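Local structure of putative acetyltransferase (Clostridium difficile, 3DSB) at residues A[13-25]-A[35-47]. The protein probably transfers an acyl group, most likely acetyl from acetyl-CoA, to a substrate not yet identified, as a member of the GNAT family. Sequence-based numbering, arbitrary orientation. Where two conformers were deposited one is given.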
loop_
_atom_site.group_PDB
_atom_site.type_symbol
_atom_site.label_atom_id
_atom_site.label_comp_id
_atom_site.label_asym_id
_atom_site.label_seq_id
_atom_site.Cartn_x
_atom_site.Cartn_y
_atom_site.Cartn_z
ATOM N N ARG A 13 -7.907 19.077 7.976
ATOM C CA ARG A 13 -7.890 19.327 9.429
ATOM C C ARG A 13 -9.002 18.518 10.092
ATOM O O ARG A 13 -9.920 18.050 9.395
ATOM C CB ARG A 13 -8.110 20.843 9.701
ATOM C CG ARG A 13 -7.118 21.760 8.989
ATOM C CD ARG A 13 -7.218 23.185 9.481
ATOM N NE ARG A 13 -8.347 23.930 8.927
ATOM C CZ ARG A 13 -8.253 24.976 8.087
ATOM N NH1 ARG A 13 -7.080 25.410 7.633
ATOM N NH2 ARG A 13 -9.354 25.587 7.686
HETATM N N MSE A 14 -8.958 18.365 11.418
HETATM C CA MSE A 14 -9.999 17.608 12.130
HETATM C C MSE A 14 -11.407 18.154 11.882
HETATM O O MSE A 14 -12.365 17.381 11.822
HETATM C CB MSE A 14 -9.697 17.502 13.637
HETATM C CG MSE A 14 -10.689 16.634 14.421
HETATM SE SE MSE A 14 -10.839 14.783 13.751
HETATM C CE MSE A 14 -8.981 14.323 13.891
ATOM N N ASP A 15 -11.547 19.479 11.728
ATOM C CA ASP A 15 -12.858 20.066 11.400
ATOM C C ASP A 15 -13.468 19.620 10.077
ATOM O O ASP A 15 -14.656 19.802 9.853
ATOM C CB ASP A 15 -12.776 21.597 11.402
ATOM C CG ASP A 15 -13.015 22.178 12.777
ATOM O OD1 ASP A 15 -13.235 23.407 12.860
ATOM O OD2 ASP A 15 -13.015 21.399 13.767
ATOM N N ASP A 16 -12.640 19.060 9.195
ATOM C CA ASP A 16 -13.122 18.573 7.910
ATOM C C ASP A 16 -13.717 17.156 7.996
ATOM O O ASP A 16 -14.221 16.635 6.983
ATOM C CB ASP A 16 -11.953 18.500 6.951
ATOM C CG ASP A 16 -11.315 19.850 6.660
ATOM O OD1 ASP A 16 -12.051 20.870 6.557
ATOM O OD2 ASP A 16 -10.081 19.845 6.476
ATOM N N LEU A 17 -13.669 16.544 9.172
ATOM C CA LEU A 17 -14.120 15.152 9.336
ATOM C C LEU A 17 -15.489 14.887 8.715
ATOM O O LEU A 17 -15.664 13.945 7.952
ATOM C CB LEU A 17 -14.145 14.749 10.828
ATOM C CG LEU A 17 -14.832 13.409 11.184
ATOM C CD1 LEU A 17 -14.053 12.234 10.586
ATOM C CD2 LEU A 17 -14.947 13.176 12.674
ATOM N N ASP A 18 -16.496 15.677 9.077
ATOM C CA ASP A 18 -17.833 15.333 8.625
ATOM C C ASP A 18 -17.973 15.434 7.114
ATOM O O ASP A 18 -18.612 14.581 6.479
ATOM C CB ASP A 18 -18.889 16.227 9.301
ATOM C CG ASP A 18 -19.095 15.888 10.760
ATOM O OD1 ASP A 18 -18.482 14.915 11.257
ATOM O OD2 ASP A 18 -19.883 16.609 11.417
ATOM N N THR A 19 -17.366 16.470 6.540
ATOM C CA THR A 19 -17.425 16.654 5.085
ATOM C C THR A 19 -16.662 15.540 4.349
ATOM O O THR A 19 -17.147 15.000 3.358
ATOM C CB THR A 19 -16.887 18.021 4.714
ATOM O OG1 THR A 19 -17.695 18.998 5.383
ATOM C CG2 THR A 19 -16.954 18.247 3.208
ATOM N N ILE A 20 -15.469 15.201 4.816
ATOM C CA ILE A 20 -14.693 14.123 4.162
ATOM C C ILE A 20 -15.426 12.781 4.265
ATOM O O ILE A 20 -15.427 11.989 3.304
ATOM C CB ILE A 20 -13.270 14.051 4.754
ATOM C CG1 ILE A 20 -12.478 15.293 4.304
ATOM C CG2 ILE A 20 -12.560 12.789 4.334
ATOM C CD1 ILE A 20 -11.137 15.467 5.001
ATOM N N ALA A 21 -16.050 12.520 5.406
ATOM C CA ALA A 21 -16.800 11.281 5.556
ATOM C C ALA A 21 -18.002 11.313 4.564
ATOM O O ALA A 21 -18.230 10.334 3.836
ATOM C CB ALA A 21 -17.249 11.071 7.017
ATOM N N LYS A 22 -18.735 12.436 4.477
ATOM C CA LYS A 22 -19.846 12.493 3.543
ATOM C C LYS A 22 -19.351 12.280 2.095
ATOM O O LYS A 22 -19.964 11.552 1.316
ATOM C CB LYS A 22 -20.573 13.847 3.686
ATOM C CG LYS A 22 -21.611 14.137 2.624
ATOM C CD LYS A 22 -22.230 15.510 2.843
ATOM C CE LYS A 22 -21.251 16.597 2.447
ATOM N NZ LYS A 22 -21.973 17.919 2.404
ATOM N N PHE A 23 -18.235 12.919 1.737
ATOM C CA PHE A 23 -17.714 12.779 0.380
ATOM C C PHE A 23 -17.355 11.320 0.078
ATOM O O PHE A 23 -17.600 10.800 -1.029
ATOM C CB PHE A 23 -16.445 13.609 0.199
ATOM C CG PHE A 23 -16.671 15.090 0.011
ATOM C CD1 PHE A 23 -17.943 15.638 -0.046
ATOM C CD2 PHE A 23 -15.559 15.916 -0.158
ATOM C CE1 PHE A 23 -18.121 17.031 -0.266
ATOM C CE2 PHE A 23 -15.715 17.306 -0.341
ATOM C CZ PHE A 23 -16.990 17.841 -0.403
ATOM N N ASN A 24 -16.791 10.633 1.074
ATOM C CA ASN A 24 -16.420 9.241 0.849
ATOM C C ASN A 24 -17.619 8.308 0.736
ATOM O O ASN A 24 -17.609 7.394 -0.113
ATOM C CB ASN A 24 -15.437 8.799 1.920
ATOM C CG ASN A 24 -14.028 9.136 1.523
ATOM O OD1 ASN A 24 -13.403 8.392 0.743
ATOM N ND2 ASN A 24 -13.542 10.297 1.964
ATOM N N TYR A 25 -18.648 8.569 1.546
ATOM C CA TYR A 25 -19.912 7.855 1.427
ATOM C C TYR A 25 -20.436 8.072 0.008
ATOM O O TYR A 25 -20.825 7.090 -0.693
ATOM C CB TYR A 25 -20.928 8.330 2.467
ATOM C CG TYR A 25 -22.243 7.617 2.350
ATOM C CD1 TYR A 25 -22.469 6.435 3.054
ATOM C CD2 TYR A 25 -23.236 8.101 1.527
ATOM C CE1 TYR A 25 -23.662 5.758 2.945
ATOM C CE2 TYR A 25 -24.445 7.420 1.395
ATOM C CZ TYR A 25 -24.649 6.253 2.104
ATOM O OH TYR A 25 -25.853 5.566 1.992
ATOM N N GLU A 35 -22.726 1.026 -0.147
ATOM C CA GLU A 35 -23.356 1.874 0.857
ATOM C C GLU A 35 -22.591 1.747 2.177
ATOM O O GLU A 35 -22.862 0.851 2.991
ATOM C CB GLU A 35 -24.798 1.461 1.041
ATOM C CG GLU A 35 -25.672 2.525 1.677
ATOM C CD GLU A 35 -27.102 2.467 1.140
ATOM O OE1 GLU A 35 -28.053 2.683 1.932
ATOM O OE2 GLU A 35 -27.280 2.180 -0.071
ATOM N N LEU A 36 -21.619 2.627 2.391
ATOM C CA LEU A 36 -20.723 2.417 3.496
ATOM C C LEU A 36 -21.418 2.585 4.838
ATOM O O LEU A 36 -22.268 3.452 5.019
ATOM C CB LEU A 36 -19.538 3.377 3.425
ATOM C CG LEU A 36 -18.593 3.190 2.222
ATOM C CD1 LEU A 36 -17.590 4.330 2.128
ATOM C CD2 LEU A 36 -17.902 1.828 2.311
ATOM N N ASP A 37 -20.960 1.795 5.803
ATOM C CA ASP A 37 -21.353 1.956 7.213
ATOM C C ASP A 37 -20.746 3.249 7.765
ATOM O O ASP A 37 -19.518 3.381 7.825
ATOM C CB ASP A 37 -20.825 0.717 7.943
ATOM C CG ASP A 37 -21.107 0.721 9.427
ATOM O OD1 ASP A 37 -20.956 1.764 10.113
ATOM O OD2 ASP A 37 -21.325 -0.401 9.943
HETATM N N MSE A 38 -21.590 4.221 8.130
HETATM C CA MSE A 38 -21.087 5.521 8.540
HETATM C C MSE A 38 -20.368 5.510 9.859
HETATM O O MSE A 38 -19.498 6.342 10.074
HETATM C CB MSE A 38 -22.203 6.578 8.589
HETATM C CG MSE A 38 -22.737 7.011 7.226
HETATM SE SE MSE A 38 -21.421 8.105 6.272
HETATM C CE MSE A 38 -21.236 9.587 7.526
ATOM N N ASP A 39 -20.719 4.580 10.749
ATOM C CA ASP A 39 -19.984 4.492 12.010
ATOM C C ASP A 39 -18.529 4.113 11.698
ATOM O O ASP A 39 -17.588 4.739 12.191
ATOM C CB ASP A 39 -20.629 3.447 12.945
ATOM C CG ASP A 39 -19.968 3.406 14.291
ATOM O OD1 ASP A 39 -19.945 4.440 14.956
ATOM O OD2 ASP A 39 -19.405 2.343 14.645
ATOM N N VAL A 40 -18.366 3.080 10.877
ATOM C CA VAL A 40 -17.032 2.598 10.537
ATOM C C VAL A 40 -16.234 3.633 9.743
ATOM O O VAL A 40 -15.058 3.905 10.051
ATOM C CB VAL A 40 -17.132 1.278 9.732
ATOM C CG1 VAL A 40 -15.782 0.828 9.235
ATOM C CG2 VAL A 40 -17.814 0.194 10.581
ATOM N N LEU A 41 -16.885 4.232 8.745
ATOM C CA LEU A 41 -16.218 5.215 7.897
ATOM C C LEU A 41 -15.780 6.430 8.725
ATOM O O LEU A 41 -14.674 6.944 8.558
ATOM C CB LEU A 41 -17.158 5.642 6.767
ATOM C CG LEU A 41 -16.707 6.838 5.925
ATOM C CD1 LEU A 41 -15.393 6.495 5.176
ATOM C CD2 LEU A 41 -17.817 7.200 4.927
ATOM N N THR A 42 -16.669 6.912 9.602
ATOM C CA THR A 42 -16.315 8.085 10.423
ATOM C C THR A 42 -15.067 7.804 11.249
ATOM O O THR A 42 -14.155 8.622 11.316
ATOM C CB THR A 42 -17.517 8.519 11.266
ATOM O OG1 THR A 42 -18.561 8.936 10.356
ATOM C CG2 THR A 42 -17.085 9.691 12.195
ATOM N N LYS A 43 -15.029 6.612 11.855
ATOM C CA LYS A 43 -13.860 6.216 12.643
ATOM C C LYS A 43 -12.602 6.128 11.760
ATOM O O LYS A 43 -11.511 6.539 12.183
ATOM C CB LYS A 43 -14.073 4.849 13.306
ATOM C CG LYS A 43 -15.052 4.888 14.482
ATOM C CD LYS A 43 -15.381 3.514 15.019
ATOM C CE LYS A 43 -16.456 3.626 16.099
ATOM N NZ LYS A 43 -16.956 2.290 16.458
ATOM N N GLY A 44 -12.772 5.557 10.560
ATOM C CA GLY A 44 -11.626 5.408 9.670
ATOM C C GLY A 44 -11.078 6.743 9.207
ATOM O O GLY A 44 -9.871 6.891 9.046
ATOM N N VAL A 45 -11.961 7.685 8.872
ATOM C CA VAL A 45 -11.488 9.012 8.441
ATOM C C VAL A 45 -10.808 9.733 9.617
ATOM O O VAL A 45 -9.735 10.311 9.468
ATOM C CB VAL A 45 -12.669 9.856 7.934
ATOM C CG1 VAL A 45 -12.230 11.314 7.645
ATOM C CG2 VAL A 45 -13.219 9.213 6.678
ATOM N N LYS A 46 -11.441 9.684 10.791
ATOM C CA LYS A 46 -10.838 10.322 11.982
ATOM C C LYS A 46 -9.438 9.755 12.239
ATOM O O LYS A 46 -8.477 10.499 12.539
ATOM C CB LYS A 46 -11.738 10.120 13.208
ATOM C CG LYS A 46 -11.189 10.769 14.466
ATOM C CD LYS A 46 -12.030 10.329 15.672
ATOM C CE LYS A 46 -11.636 11.135 16.905
ATOM N NZ LYS A 46 -12.578 10.862 18.033
ATOM N N ALA A 47 -9.317 8.423 12.166
ATOM C CA ALA A 47 -8.036 7.807 12.487
ATOM C C ALA A 47 -6.967 8.336 11.529
ATOM O O ALA A 47 -5.830 8.620 11.924
ATOM C CB ALA A 47 -8.117 6.270 12.423
HETATM O O HOH W 1 -21.393 4.591 0.430
#
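Glu35 meets Tyr25 at the phenol end: the two side chains run alongside each other and point the same way, with CG of Glu35 3.1 Å from OH of Tyr25 and the carboxylate plane turned 71° from the ring. At Leu36 the backbone takes over. Leu36 O lies at the ring edge, in plane, 3.4 Å from Tyr25 CE1, while one water accepts from Leu36 N and donates to Tyr25 O, sitting over a ring face near the rim. Asp37 N-caps the helix that follows, OD1 receiving Val40 N and, weakly, Asp39 N. Selenomethionine Met38, bent at chi2 and chi3, crosses Tyr25 at about a right angle and makes an oblique Met-aromatic contact, SE 4.7 Å from the ring centroid and 51° off its normal. Leu41 points into the interface, its CD2 3.3 Å from Ala21 O and its CD1 against Asn24 CB. Thr42 OG1 donates to Met38 O (2.8 Å), and its CG2 faces Leu17 CD2. With CG anti to the backbone N, Leu17 sends CD1 across to Val45 CG1, 3.6 Å away; the same methyl of Val45 touches Ile20 CG2 at 3.6 Å.

The axes of 17-25 and 38-47 come within 9.4 Å, their N-to-C directions 125° apart, and small Ala21 faces Thr42 where the backbones come nearest. This pairs the first two helices of the GNAT fold; Ile20 and Val45 both reach Tyr57 of strand 56-62, and Trp79 of the second subunit packs on Leu36. Cohesion between the helices is therefore chiefly apolar: none of the direct hydrogen bonds runs from one segment to the other, and one water bridges Leu36 N and Tyr25 O.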